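Local coordinates for protein putative phthiocerol dimycocerosate transporter LppX (PDB 2BYO) that probably carries phthiocerol dimycocerosate lipids from the cell membrane toward the outer membrane, holding them in a large hydrophobic cavity, at residues A[180-185]-A[198-203]; A[30-35]-A[120-125]; A[83-88]-A[92-97]. All coordinates share one frame; numbering follows the deposited sequence.

Contact 1 (A[180-185]-A[198-203]). With LNL (alpha-linolenic acid), chain K.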
loop_
_atom_site.group_PDB
_atom_site.type_symbol
_atom_site.label_atom_id
_atom_site.label_comp_id
_atom_site.label_asym_id
_atom_site.label_seq_id
_atom_site.Cartn_x
_atom_site.Cartn_y
_atom_site.Cartn_z
ATOM N N HIS A 180 1.225 -2.393 -14.049
ATOM C CA HIS A 180 0.472 -2.014 -12.852
ATOM C C HIS A 180 1.011 -2.792 -11.669
ATOM O O HIS A 180 1.321 -3.978 -11.795
ATOM C CB HIS A 180 -1.018 -2.333 -12.980
ATOM C CG HIS A 180 -1.770 -1.397 -13.868
ATOM N ND1 HIS A 180 -2.793 -1.823 -14.693
ATOM C CD2 HIS A 180 -1.659 -0.063 -14.055
ATOM C CE1 HIS A 180 -3.277 -0.783 -15.351
ATOM N NE2 HIS A 180 -2.612 0.296 -14.979
ATOM N N LEU A 181 1.127 -2.123 -10.531
ATOM C CA LEU A 181 1.465 -2.805 -9.294
ATOM C C LEU A 181 0.170 -3.408 -8.749
ATOM O O LEU A 181 -0.533 -2.776 -7.945
ATOM C CB LEU A 181 2.101 -1.826 -8.299
ATOM C CG LEU A 181 2.615 -2.448 -6.992
ATOM C CD1 LEU A 181 3.671 -3.537 -7.237
ATOM C CD2 LEU A 181 3.204 -1.352 -6.095
ATOM N N VAL A 182 -0.163 -4.608 -9.216
ATOM C CA VAL A 182 -1.458 -5.227 -8.887
ATOM C C VAL A 182 -1.529 -5.513 -7.381
ATOM O O VAL A 182 -2.547 -5.260 -6.726
ATOM C CB VAL A 182 -1.695 -6.521 -9.706
ATOM C CG1 VAL A 182 -3.030 -7.171 -9.335
ATOM C CG2 VAL A 182 -1.655 -6.223 -11.191
ATOM N N ARG A 183 -0.424 -6.002 -6.832
ATOM C CA ARG A 183 -0.354 -6.294 -5.422
ATOM C C ARG A 183 1.058 -6.093 -4.862
ATOM O O ARG A 183 2.073 -6.252 -5.566
ATOM C CB ARG A 183 -0.857 -7.726 -5.177
ATOM C CG ARG A 183 -0.916 -8.192 -3.719
ATOM C CD ARG A 183 -1.657 -9.525 -3.605
ATOM N NE ARG A 183 -3.093 -9.349 -3.826
ATOM C CZ ARG A 183 -3.967 -10.342 -3.948
ATOM N NH1 ARG A 183 -3.567 -11.606 -3.907
ATOM N NH2 ARG A 183 -5.255 -10.067 -4.129
ATOM N N ALA A 184 1.094 -5.725 -3.585
ATOM C CA ALA A 184 2.325 -5.624 -2.823
ATOM C C ALA A 184 2.033 -6.073 -1.407
ATOM O O ALA A 184 0.993 -5.742 -0.847
ATOM C CB ALA A 184 2.827 -4.198 -2.836
ATOM N N SER A 185 2.940 -6.837 -0.825
ATOM C CA SER A 185 2.748 -7.279 0.535
ATOM C C SER A 185 4.072 -7.383 1.293
ATOM O O SER A 185 5.141 -7.522 0.698
ATOM C CB SER A 185 1.973 -8.604 0.574
ATOM O OG SER A 185 2.794 -9.700 0.257
ATOM N N SER A 198 -6.627 -1.753 -8.136
ATOM C CA SER A 198 -7.528 -2.005 -9.260
ATOM C C SER A 198 -8.131 -0.684 -9.708
ATOM O O SER A 198 -7.876 0.362 -9.108
ATOM C CB SER A 198 -8.632 -2.985 -8.848
ATOM O OG SER A 198 -9.359 -2.483 -7.735
ATOM N N LYS A 199 -8.940 -0.733 -10.759
ATOM C CA LYS A 199 -9.718 0.434 -11.222
ATOM C C LYS A 199 -8.841 1.631 -11.583
ATOM O O LYS A 199 -9.226 2.786 -11.415
ATOM C CB LYS A 199 -10.793 0.824 -10.195
ATOM C CG LYS A 199 -11.697 -0.362 -9.785
ATOM C CD LYS A 199 -12.922 0.089 -9.017
ATOM C CE LYS A 199 -14.039 0.582 -9.920
ATOM N NZ LYS A 199 -14.776 -0.525 -10.592
ATOM N N TRP A 200 -7.661 1.328 -12.106
ATOM C CA TRP A 200 -6.685 2.346 -12.471
ATOM C C TRP A 200 -7.320 3.352 -13.407
ATOM O O TRP A 200 -7.852 2.973 -14.447
ATOM C CB TRP A 200 -5.478 1.700 -13.155
ATOM C CG TRP A 200 -4.790 0.667 -12.281
ATOM C CD1 TRP A 200 -3.818 0.898 -11.344
ATOM C CD2 TRP A 200 -5.029 -0.754 -12.270
ATOM N NE1 TRP A 200 -3.430 -0.295 -10.754
ATOM C CE2 TRP A 200 -4.153 -1.320 -11.305
ATOM C CE3 TRP A 200 -5.887 -1.604 -12.992
ATOM C CZ2 TRP A 200 -4.122 -2.691 -11.032
ATOM C CZ3 TRP A 200 -5.851 -2.972 -12.725
ATOM C CH2 TRP A 200 -4.972 -3.501 -11.747
ATOM N N ASN A 201 -7.272 4.626 -13.015
ATOM C CA ASN A 201 -7.768 5.727 -13.814
ATOM C C ASN A 201 -9.268 5.676 -14.136
ATOM O O ASN A 201 -9.744 6.364 -15.042
ATOM C CB ASN A 201 -6.908 5.898 -15.074
ATOM C CG ASN A 201 -5.489 6.346 -14.752
ATOM O OD1 ASN A 201 -5.260 7.049 -13.771
ATOM N ND2 ASN A 201 -4.539 5.961 -15.588
ATOM N N GLU A 202 -10.021 4.890 -13.369
ATOM C CA GLU A 202 -11.479 4.942 -13.433
ATOM C C GLU A 202 -11.920 6.043 -12.469
ATOM O O GLU A 202 -11.379 6.154 -11.371
ATOM C CB GLU A 202 -12.096 3.586 -13.084
ATOM C CG GLU A 202 -11.701 2.490 -14.090
ATOM C CD GLU A 202 -12.220 1.098 -13.745
ATOM O OE1 GLU A 202 -13.225 0.970 -13.020
ATOM O OE2 GLU A 202 -11.607 0.113 -14.200
ATOM N N PRO A 203 -12.880 6.873 -12.880
ATOM C CA PRO A 203 -13.202 8.059 -12.097
ATOM C C PRO A 203 -13.750 7.739 -10.703
ATOM O O PRO A 203 -14.356 6.699 -10.497
ATOM C CB PRO A 203 -14.230 8.801 -12.972
ATOM C CG PRO A 203 -14.758 7.798 -13.912
ATOM C CD PRO A 203 -13.705 6.759 -14.092
HETATM O O1 LNL K . -2.184 7.709 3.606
HETATM C C1 LNL K . -3.356 7.404 3.276
HETATM O O2 LNL K . -4.076 6.672 3.995
HETATM C C2 LNL K . -3.928 7.958 1.984
HETATM C C3 LNL K . -3.820 6.961 0.836
HETATM C C4 LNL K . -4.927 5.901 0.868
HETATM C C5 LNL K . -4.470 4.478 1.221
HETATM C C6 LNL K . -3.201 4.005 0.488
HETATM C C7 LNL K . -2.491 2.899 1.273
HETATM C C8 LNL K . -1.465 3.433 2.280
HETATM C C9 LNL K . -0.272 2.487 2.449
HETATM C C10 LNL K . -0.244 1.761 3.793
HETATM C C11 LNL K . -0.817 0.367 3.632
HETATM C C12 LNL K . -0.147 -0.654 3.079
HETATM C C13 LNL K . 1.275 -0.551 2.558
HETATM C C14 LNL K . 1.571 -1.645 1.532
HETATM C C15 LNL K . 2.160 -2.922 2.135
HETATM C C16 LNL K . 3.196 -3.557 1.207
HETATM C C17 LNL K . 4.528 -2.801 1.222
HETATM C C18 LNL K . 5.615 -3.495 0.422
#
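At the open end of the beta hairpin formed by strands 181-187 and 191-198, the imidazole of His180 lies flat on the indole of Trp200. The stack is nearly perfectly parallel, with planes at 4°, and the imidazole sits over the five-membered half of the indole. His180 ND1 lies 3.5 Å from Trp200 CD2, and the ring's other nitrogen, His180 NE2, is 3.5 Å from Trp200 CG. Even the methylene takes part, His180 CB resting 3.7 Å from Trp200 CZ2. Each ring reaches the other by turning CG away from its own carbonyl carbon (chi1 -75° for His180, -59° for Trp200). Histidine can stack and bind metal at once: in this crystal NE2 is a ligand of a zinc ion, which would draw electron density from the imidazole and probably strengthen its attraction to the electron-rich indole. On the opposite face of the indole lies Ser198 CA, while Val182 CA meets the rim at Trp200 CZ2, 4.3 Å away. The indole N-H is held by Gln197 OE1, which helps fix the rotation of the ring. Trp200 also occupies the second position of a type II turn, closed by Glu202 N to Lys199 O at 3.0 Å; Asn201 follows with positive phi, a conformation asparagine tolerates well. A salt bridge, Lys199 NZ to Glu202 OE1 at 3.2 Å with a weak hydrogen bond in it, spans the same turn. Farther along the strand, Ala184 O comes within 3.7 Å of C16 of the bound linolenic acid. Leu181 centres an inverse gamma turn, and Val182 and Arg183 together face Trp172 as a classic beta bulge, so a parallel aromatic stack and a bulged strand meet here at the end of a hairpin in the half-barrel sheet.

Contact 2 (A[30-35]-A[120-125]); sequences QSLDAT and GVTQLL. With HXA (docosa-4,7,10,13,16,19-hexaenoic acid), chain I.
Leu32 and Leu125 meet tip to tip, and their methyl groups form the tight part of this contact: Leu32 CD1 is 3.5 Å from Leu125 CD1. Leucine suits both places, since a branched end lets one methyl meet the other leucine while the second reaches the lipid. Leu32 CD2 lies 4.0 Å from C16 of the bound docosahexaenoic acid, and Leu125 CD2 is 3.9 Å from its C19. Toward the exposed end the fit slackens. Val121 CG2 stands 4.3 Å from Leu32 CD2, and exposed Thr122 comes only to 4.2 Å, OG1 to Leu32 CD1. At this looser side the lipid carboxylate lies by the backbone, Val121 N making a weak hydrogen bond of 3.4 Å to O2, and Gly120, with no side chain, leaves room for that oxygen. The Gln123 amide instead meets the acyl chain at a single carbon, OE1 3.3 Å from C18. Within the helix, Thr35 OG1 turns back to Ser31 O (2.8 Å), reaching it from the opposite face of the carbonyl plane to Thr35 N; its polar group is thereby satisfied internally and its CG2 methyl is presented to the lipid. Leu125 packs further along helix 22-36 on Leu25, Ile28 and Arg29, while Ser31 and Thr35 rest on Leu181 of strand 181-187, placing the helix between the loop and the sheet.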
loop_
_atom_site.group_PDB
_atom_site.type_symbol
_atom_site.label_atom_id
_atom_site.label_comp_id
_atom_site.label_asym_id
_atom_site.label_seq_id
_atom_site.Cartn_x
_atom_site.Cartn_y
_atom_site.Cartn_z
ATOM N N GLN A 30 9.559 0.174 -13.056
ATOM C CA GLN A 30 8.475 0.331 -14.024
ATOM C C GLN A 30 7.090 0.350 -13.348
ATOM O O GLN A 30 6.244 1.161 -13.728
ATOM C CB GLN A 30 8.519 -0.764 -15.086
ATOM C CG GLN A 30 9.692 -0.670 -16.049
ATOM C CD GLN A 30 9.454 0.272 -17.235
ATOM O OE1 GLN A 30 8.350 0.764 -17.450
ATOM N NE2 GLN A 30 10.500 0.508 -18.012
ATOM N N SER A 31 6.849 -0.528 -12.365
ATOM C CA SER A 31 5.539 -0.542 -11.689
ATOM C C SER A 31 5.358 0.650 -10.772
ATOM O O SER A 31 4.250 1.159 -10.650
ATOM C CB SER A 31 5.260 -1.841 -10.908
ATOM O OG SER A 31 6.057 -1.933 -9.742
ATOM N N LEU A 32 6.436 1.092 -10.130
ATOM C CA LEU A 32 6.371 2.259 -9.248
ATOM C C LEU A 32 6.132 3.530 -10.054
ATOM O O LEU A 32 5.361 4.389 -9.636
ATOM C CB LEU A 32 7.643 2.382 -8.404
ATOM C CG LEU A 32 7.902 1.269 -7.377
ATOM C CD1 LEU A 32 9.132 1.584 -6.555
ATOM C CD2 LEU A 32 6.703 1.062 -6.457
ATOM N N ASP A 33 6.770 3.643 -11.215
ATOM C CA ASP A 33 6.510 4.761 -12.123
ATOM C C ASP A 33 5.075 4.745 -12.655
ATOM O O ASP A 33 4.434 5.787 -12.731
ATOM C CB ASP A 33 7.499 4.766 -13.281
ATOM C CG ASP A 33 8.899 5.160 -12.849
ATOM O OD1 ASP A 33 9.058 5.773 -11.766
ATOM O OD2 ASP A 33 9.841 4.865 -13.598
ATOM N N ALA A 34 4.561 3.568 -12.996
ATOM C CA ALA A 34 3.165 3.463 -13.410
ATOM C C ALA A 34 2.256 3.916 -12.268
ATOM O O ALA A 34 1.320 4.672 -12.483
ATOM C CB ALA A 34 2.834 2.053 -13.851
ATOM N N THR A 35 2.572 3.491 -11.049
ATOM C CA THR A 35 1.808 3.890 -9.873
ATOM C C THR A 35 1.832 5.405 -9.658
ATOM O O THR A 35 0.793 6.020 -9.380
ATOM C CB THR A 35 2.315 3.152 -8.609
ATOM O OG1 THR A 35 2.215 1.741 -8.822
ATOM C CG2 THR A 35 1.504 3.520 -7.394
ATOM N N GLY A 120 8.348 9.567 -3.912
ATOM C CA GLY A 120 7.378 9.310 -2.847
ATOM C C GLY A 120 7.368 7.849 -2.434
ATOM O O GLY A 120 7.878 7.493 -1.368
ATOM N N VAL A 121 6.783 7.003 -3.280
ATOM C CA VAL A 121 6.774 5.555 -3.041
ATOM C C VAL A 121 8.064 4.874 -3.520
ATOM O O VAL A 121 8.266 3.681 -3.262
ATOM C CB VAL A 121 5.519 4.846 -3.643
ATOM C CG1 VAL A 121 4.244 5.410 -3.012
ATOM C CG2 VAL A 121 5.469 4.953 -5.177
ATOM N N THR A 122 8.929 5.625 -4.210
ATOM C CA THR A 122 10.319 5.200 -4.404
ATOM C C THR A 122 11.020 5.277 -3.043
ATOM O O THR A 122 11.622 6.292 -2.677
ATOM C CB THR A 122 11.061 6.014 -5.524
ATOM O OG1 THR A 122 10.877 5.357 -6.785
ATOM C CG2 THR A 122 12.578 6.143 -5.274
ATOM N N GLN A 123 10.872 4.195 -2.279
ATOM C CA GLN A 123 11.711 3.936 -1.116
ATOM C C GLN A 123 13.120 3.778 -1.655
ATOM O O GLN A 123 13.290 3.631 -2.872
ATOM C CB GLN A 123 11.271 2.645 -0.418
ATOM C CG GLN A 123 11.280 1.396 -1.318
ATOM C CD GLN A 123 11.049 0.118 -0.535
ATOM O OE1 GLN A 123 9.966 -0.104 0.011
ATOM N NE2 GLN A 123 12.069 -0.730 -0.475
ATOM N N LEU A 124 14.133 3.790 -0.795
ATOM C CA LEU A 124 15.465 3.453 -1.281
ATOM C C LEU A 124 15.412 1.992 -1.739
ATOM O O LEU A 124 15.633 1.057 -0.963
ATOM C CB LEU A 124 16.562 3.727 -0.244
ATOM C CG LEU A 124 16.837 5.208 0.094
ATOM C CD1 LEU A 124 18.288 5.400 0.549
ATOM C CD2 LEU A 124 16.530 6.168 -1.069
ATOM N N LEU A 125 15.053 1.839 -3.018
ATOM C CA LEU A 125 14.953 0.551 -3.700
ATOM C C LEU A 125 16.304 -0.132 -3.770
ATOM O O LEU A 125 16.379 -1.352 -3.786
ATOM C CB LEU A 125 14.402 0.728 -5.123
ATOM C CG LEU A 125 12.919 0.457 -5.359
ATOM C CD1 LEU A 125 12.571 0.828 -6.783
ATOM C CD2 LEU A 125 12.578 -1.003 -5.093
HETATM C C1 HXA I . 3.425 9.356 -5.411
HETATM O O1 HXA I . 3.803 10.554 -5.405
HETATM O O2 HXA I . 4.110 8.424 -4.934
HETATM C C2 HXA I . 2.083 9.037 -6.037
HETATM C C3 HXA I . 1.286 8.039 -5.191
HETATM C C4 HXA I . -0.224 8.271 -5.320
HETATM C C5 HXA I . -0.956 7.139 -6.047
HETATM C C6 HXA I . -1.831 6.300 -5.109
HETATM C C7 HXA I . -1.346 4.861 -4.994
HETATM C C8 HXA I . -1.680 4.273 -3.629
HETATM C C9 HXA I . -1.213 2.820 -3.530
HETATM C C10 HXA I . 0.010 2.635 -2.629
HETATM C C11 HXA I . 1.336 2.639 -3.396
HETATM C C12 HXA I . 1.950 1.244 -3.533
HETATM C C13 HXA I . 2.827 0.860 -2.335
HETATM C C14 HXA I . 4.329 0.929 -2.636
HETATM C C15 HXA I . 5.008 -0.433 -2.480
HETATM C C16 HXA I . 6.519 -0.304 -2.655
HETATM C C17 HXA I . 7.177 -1.637 -2.997
HETATM C C18 HXA I . 8.632 -1.658 -2.516
HETATM C C19 HXA I . 9.497 -2.654 -3.285
HETATM C C20 HXA I . 9.374 -4.063 -2.713
HETATM C C21 HXA I . 10.281 -5.048 -3.450
HETATM C C22 HXA I . 9.836 -6.494 -3.318
#

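Contact 3 (A[83-88]-A[92-97]). With OAA (oxaloacetate ion), chain L.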
loop_
_atom_site.group_PDB
_atom_site.type_symbol
_atom_site.label_atom_id
_atom_site.label_comp_id
_atom_site.label_asym_id
_atom_site.label_seq_id
_atom_site.Cartn_x
_atom_site.Cartn_y
_atom_site.Cartn_z
ATOM N N VAL A 83 -16.746 0.668 8.567
ATOM C CA VAL A 83 -16.482 2.009 9.102
ATOM C C VAL A 83 -16.107 2.945 7.958
ATOM O O VAL A 83 -15.089 2.738 7.295
ATOM C CB VAL A 83 -15.324 1.966 10.123
ATOM C CG1 VAL A 83 -14.919 3.364 10.554
ATOM C CG2 VAL A 83 -15.716 1.118 11.314
ATOM N N PRO A 84 -16.926 3.973 7.701
ATOM C CA PRO A 84 -16.546 4.879 6.618
ATOM C C PRO A 84 -15.187 5.542 6.874
ATOM O O PRO A 84 -14.866 5.870 8.020
ATOM C CB PRO A 84 -17.667 5.920 6.617
ATOM C CG PRO A 84 -18.802 5.280 7.359
ATOM C CD PRO A 84 -18.191 4.367 8.342
ATOM N N PHE A 85 -14.426 5.742 5.800
ATOM C CA PHE A 85 -13.025 6.168 5.865
ATOM C C PHE A 85 -12.812 7.275 4.855
ATOM O O PHE A 85 -13.292 7.178 3.734
ATOM C CB PHE A 85 -12.092 4.984 5.528
ATOM C CG PHE A 85 -10.639 5.376 5.338
ATOM C CD1 PHE A 85 -9.742 5.311 6.398
ATOM C CD2 PHE A 85 -10.179 5.824 4.114
ATOM C CE1 PHE A 85 -8.412 5.681 6.239
ATOM C CE2 PHE A 85 -8.834 6.199 3.942
ATOM C CZ PHE A 85 -7.956 6.125 5.008
ATOM N N ARG A 86 -12.081 8.316 5.238
ATOM C CA ARG A 86 -11.711 9.351 4.267
ATOM C C ARG A 86 -10.352 9.983 4.536
ATOM O O ARG A 86 -9.848 9.978 5.658
ATOM C CB ARG A 86 -12.788 10.448 4.168
ATOM C CG ARG A 86 -12.893 11.299 5.401
ATOM C CD ARG A 86 -14.105 12.219 5.392
ATOM N NE ARG A 86 -14.057 13.110 6.551
ATOM C CZ ARG A 86 -15.049 13.905 6.958
ATOM N NH1 ARG A 86 -16.219 13.930 6.325
ATOM N NH2 ARG A 86 -14.868 14.671 8.022
ATOM N N VAL A 87 -9.755 10.482 3.460
ATOM C CA VAL A 87 -8.638 11.404 3.533
ATOM C C VAL A 87 -9.089 12.693 2.839
ATOM O O VAL A 87 -9.406 12.689 1.647
ATOM C CB VAL A 87 -7.369 10.832 2.858
ATOM C CG1 VAL A 87 -6.280 11.900 2.773
ATOM C CG2 VAL A 87 -6.869 9.628 3.620
ATOM N N GLN A 88 -9.137 13.778 3.604
ATOM C CA GLN A 88 -9.487 15.092 3.089
ATOM C C GLN A 88 -8.466 16.091 3.599
ATOM O O GLN A 88 -8.252 16.199 4.807
ATOM C CB GLN A 88 -10.884 15.499 3.564
ATOM C CG GLN A 88 -12.006 14.701 2.920
ATOM C CD GLN A 88 -13.387 15.261 3.231
ATOM O OE1 GLN A 88 -13.561 16.106 4.126
ATOM N NE2 GLN A 88 -14.388 14.778 2.496
ATOM N N ILE A 92 -6.775 12.246 8.067
ATOM C CA ILE A 92 -7.207 10.860 7.904
ATOM C C ILE A 92 -8.280 10.640 8.958
ATOM O O ILE A 92 -8.009 10.809 10.146
ATOM C CB ILE A 92 -6.033 9.885 8.145
ATOM C CG1 ILE A 92 -4.930 10.112 7.098
ATOM C CG2 ILE A 92 -6.506 8.437 8.123
ATOM C CD1 ILE A 92 -3.594 9.465 7.462
ATOM N N SER A 93 -9.486 10.275 8.525
ATOM C CA SER A 93 -10.664 10.216 9.401
ATOM C C SER A 93 -11.506 8.947 9.203
ATOM O O SER A 93 -11.499 8.345 8.126
ATOM C CB SER A 93 -11.558 11.425 9.139
ATOM O OG SER A 93 -10.879 12.647 9.391
ATOM N N VAL A 94 -12.222 8.563 10.263
ATOM C CA VAL A 94 -13.203 7.469 10.245
ATOM C C VAL A 94 -14.497 7.950 10.917
ATOM O O VAL A 94 -14.467 8.840 11.756
ATOM C CB VAL A 94 -12.708 6.176 10.959
ATOM C CG1 VAL A 94 -11.540 5.573 10.222
ATOM C CG2 VAL A 94 -12.333 6.440 12.410
ATOM N N LYS A 95 -15.623 7.366 10.512
ATOM C CA LYS A 95 -16.937 7.720 11.042
ATOM C C LYS A 95 -17.420 6.611 11.972
ATOM O O LYS A 95 -17.571 5.449 11.566
ATOM C CB LYS A 95 -17.939 7.935 9.908
ATOM C CG LYS A 95 -19.265 8.572 10.327
ATOM C CD LYS A 95 -20.221 8.668 9.143
ATOM C CE LYS A 95 -21.495 9.384 9.526
ATOM N NZ LYS A 95 -22.449 9.480 8.382
ATOM N N LEU A 96 -17.638 6.979 13.227
ATOM C CA LEU A 96 -18.197 6.082 14.223
ATOM C C LEU A 96 -19.539 6.626 14.672
ATOM O O LEU A 96 -19.646 7.731 15.224
ATOM C CB LEU A 96 -17.262 5.942 15.406
ATOM C CG LEU A 96 -15.901 5.344 15.081
ATOM C CD1 LEU A 96 -15.012 5.471 16.305
ATOM C CD2 LEU A 96 -16.041 3.900 14.655
ATOM N N PHE A 97 -20.566 5.821 14.427
ATOM C CA PHE A 97 -21.946 6.217 14.641
ATOM C C PHE A 97 -22.217 7.421 13.754
ATOM O O PHE A 97 -22.044 7.292 12.557
ATOM C CB PHE A 97 -22.257 6.407 16.132
ATOM C CG PHE A 97 -23.675 6.099 16.468
ATOM C CD1 PHE A 97 -24.089 4.788 16.572
ATOM C CD2 PHE A 97 -24.610 7.106 16.605
ATOM C CE1 PHE A 97 -25.403 4.480 16.853
ATOM C CE2 PHE A 97 -25.933 6.802 16.885
ATOM C CZ PHE A 97 -26.321 5.475 17.009
HETATM O O1 OAA L . -16.992 7.214 3.119
HETATM O O2 OAA L . -17.119 9.343 3.490
HETATM O O4 OAA L . -21.334 7.577 2.904
HETATM O O5 OAA L . -21.006 9.551 2.026
HETATM O O3 OAA L . -20.774 9.174 5.268
HETATM C C1 OAA L . -17.614 8.197 3.596
HETATM C C2 OAA L . -18.923 7.990 4.337
HETATM C C3 OAA L . -19.972 9.076 4.112
HETATM C C4 OAA L . -20.816 8.717 2.949
HETATM O O HOH W 1 -10.892 13.898 6.932
#
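Arg86 and Ser93 face each other as a hydrogen-bonded antiparallel pair, Arg86 N reaching Ser93 O and Ser93 N reaching Arg86 O, both at 2.9 Å and nearly straight (169° and 167°). A third bond runs from Lys95 N to Pro84 O at 3.0 Å. Proline has no N-H to return, so its ring fills the place instead, with Pro84 CD 3.5 Å from Lys95 O. In the non-hydrogen-bonded pairs, Phe85 with Val94 and Val87 with Ile92, the side chains gather on one face. Phe85 and Ile92 point the same way, Phe85 CE1 lying 3.8 Å from Ile92 CG2, and Val87 flanks Ile92 in similar fashion. Val83 CG1 closes the row 3.6 Å from Val94 CB. These two strands are a beta hairpin near one end of the half-barrel sheet, and the large apolar residues suit the lipid-lined side: Phe85 and Val87 touch linolenic acid, while Ile92 packs on Leu109 of helix 106-112. The other face is polar. A water accepts from Arg86 NE and donates to Ser93 OG, whose protein partner is Asn102 OD1. Gln88 OE1 lies over one face of the Arg86 guanidinium, which also makes a cation-pi contact with Trp100. Beside it, the fully extended Lys95 (chi1 -169°) carries NZ to 3.5 Å from O3 of the oxaloacetate, and Pro84 CB packs against the ion's C2 at 3.3 Å. Trp100, on the neighbouring strand 99-105, backs both Pro84 and Lys95; on the other flank, strand 70-77 bonds to Val83, Phe85 and Val87 through Cys75, Gly73 and Ala71.

Contacts 1 and 2 are neighbours, their centres 13 Å apart, and they touch where Leu181 of the sheet meets Ser31, Leu32 and Thr35 of helix 22-36. Contact 3 stands off, about 22 Å from contact 1 and 27 Å from contact 2 between centres, across the middle of the chain from contact 2. Contacts 1 and 3 share the one antiparallel sheet. Along the sequence, contact 3 falls between the two segments of contact 2, and contact 1 follows both. Together they sample the U-shaped half-barrel: a hairpin toward one end, another hairpin nearer its middle, and a helix and loop over the hydrophobic cavity that holds the fatty acids.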